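Local atomic coordinates of hypothetical protein RPA1889 (Rhodopseudomonas palustris, PDB entry 2I9C), a protein that is of unknown function but belongs to the DUF2019 family of the TPR clan, an all-helical group whose relatives often mediate protein-protein contacts. Residues Val15-Phe18 against Ala19-Val23. Residues are numbered along the deposited sequence; the frame is centred on the assembly and turned at random.
Sequences VALF and AKVTV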
loop_
_atom_site.group_PDB
_atom_site.type_symbol
_atom_site.label_atom_id
_atom_site.label_comp_id
_atom_site.label_asym_id
_atom_site.label_seq_id
_atom_site.Cartn_x
_atom_site.Cartn_y
_atom_site.Cartn_z
ATOM N N VAL A 15 6.731 6.620 -6.552
ATOM C CA VAL A 15 5.300 6.799 -6.229
ATOM C C VAL A 15 4.394 6.469 -7.424
ATOM O O VAL A 15 3.380 5.774 -7.278
ATOM C CB VAL A 15 4.982 8.208 -5.641
ATOM C CG1 VAL A 15 3.484 8.353 -5.354
ATOM C CG2 VAL A 15 5.709 8.382 -4.316
ATOM N N ALA A 16 4.766 6.978 -8.607
ATOM C CA ALA A 16 3.966 6.759 -9.806
ATOM C C ALA A 16 3.993 5.256 -10.093
ATOM O O ALA A 16 2.983 4.688 -10.468
ATOM C CB ALA A 16 4.507 7.578 -11.032
ATOM N N LEU A 17 5.165 4.611 -9.966
ATOM C CA LEU A 17 5.218 3.171 -10.287
ATOM C C LEU A 17 4.446 2.346 -9.234
ATOM O O LEU A 17 3.777 1.378 -9.565
ATOM C CB LEU A 17 6.669 2.682 -10.405
ATOM C CG LEU A 17 6.843 1.218 -10.820
ATOM C CD1 LEU A 17 6.338 1.000 -12.316
ATOM C CD2 LEU A 17 8.360 0.826 -10.662
ATOM N N PHE A 18 4.545 2.741 -7.970
ATOM C CA PHE A 18 3.749 2.107 -6.918
ATOM C C PHE A 18 2.252 2.116 -7.334
ATOM O O PHE A 18 1.563 1.098 -7.222
ATOM C CB PHE A 18 3.946 2.857 -5.586
ATOM C CG PHE A 18 3.208 2.231 -4.396
ATOM C CD1 PHE A 18 3.885 1.432 -3.467
ATOM C CD2 PHE A 18 1.847 2.454 -4.216
ATOM C CE1 PHE A 18 3.212 0.886 -2.365
ATOM C CE2 PHE A 18 1.153 1.914 -3.142
ATOM C CZ PHE A 18 1.839 1.133 -2.210
ATOM N N ALA A 19 1.728 3.265 -7.761
ATOM C CA ALA A 19 0.314 3.308 -8.128
ATOM C C ALA A 19 -0.006 2.419 -9.358
ATOM O O ALA A 19 -1.039 1.739 -9.390
ATOM C CB ALA A 19 -0.158 4.782 -8.387
ATOM N N LYS A 20 0.876 2.446 -10.363
ATOM C CA LYS A 20 0.670 1.638 -11.580
ATOM C C LYS A 20 0.640 0.151 -11.241
ATOM O O LYS A 20 -0.229 -0.560 -11.717
ATOM C CB LYS A 20 1.730 1.940 -12.667
ATOM C CG LYS A 20 1.476 1.254 -14.036
ATOM C CD LYS A 20 2.644 1.409 -15.009
ATOM C CE LYS A 20 2.132 1.461 -16.453
ATOM N NZ LYS A 20 2.762 0.415 -17.304
ATOM N N VAL A 21 1.586 -0.321 -10.428
ATOM C CA VAL A 21 1.616 -1.766 -10.124
ATOM C C VAL A 21 0.462 -2.226 -9.214
ATOM O O VAL A 21 0.011 -3.358 -9.294
ATOM C CB VAL A 21 3.032 -2.298 -9.606
ATOM C CG1 VAL A 21 4.125 -1.805 -10.451
ATOM C CG2 VAL A 21 3.276 -1.891 -8.195
ATOM N N THR A 22 -0.013 -1.352 -8.349
ATOM C CA THR A 22 -1.111 -1.674 -7.473
ATOM C C THR A 22 -2.490 -1.594 -8.181
ATOM O O THR A 22 -3.412 -2.378 -7.880
ATOM C CB THR A 22 -0.949 -0.805 -6.241
ATOM O OG1 THR A 22 0.418 -0.955 -5.805
ATOM C CG2 THR A 22 -1.878 -1.221 -5.136
ATOM N N VAL A 23 -2.626 -0.680 -9.146
ATOM C CA VAL A 23 -3.786 -0.746 -10.086
ATOM C C VAL A 23 -3.780 -2.110 -10.798
ATOM O O VAL A 23 -4.793 -2.797 -10.895
ATOM C CB VAL A 23 -3.704 0.403 -11.123
ATOM C CG1 VAL A 23 -4.566 0.123 -12.362
ATOM C CG2 VAL A 23 -4.145 1.732 -10.456
#
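F18 and T22, one turn apart on the alpha-helix 11-30, illustrate how a threonine can add its hydroxyl to the i to i+4 backbone pattern of an all-helical fold. The main-chain bonds come first: A19 N donates to V15 O, K20 N to A16 O, and V21 N to L17 O, the last a nearly straight bond of 2.9 Å with an N-H...O angle of 169°. At F18 O the pattern doubles. T22 N reaches F18 O at 3.1 Å and, in the conformer given, one of two, T22 OG1 also donates to F18 O at 2.7 Å, from the opposite face of the carbonyl plane, which ties the hydroxyl of the buried T22 back to its own helix. With OG1 beside its backbone N (chi1 -49°), this conformer can turn the hydroxyl back along the helix.

Side-chain packing adds to this. L17 CD1 meets V21 CG1 at 4.0 Å, and the L17 side chain also touches I47. With CG anti to the F18 backbone N (chi1 -177°), the ring packs against M44 and I47 of helix 34-53 and touches Q76 of helix 71-79, joining three helices. Replacing F18 with an alanine would probably open a gap between these helices and strip the T22 hydroxyl, as placed in this conformer, of its aromatic neighbour. In that same conformer the hydroxyl lies over one ring face, displaced toward the rim, with T22 OG1 4.0 Å from F18 CE2.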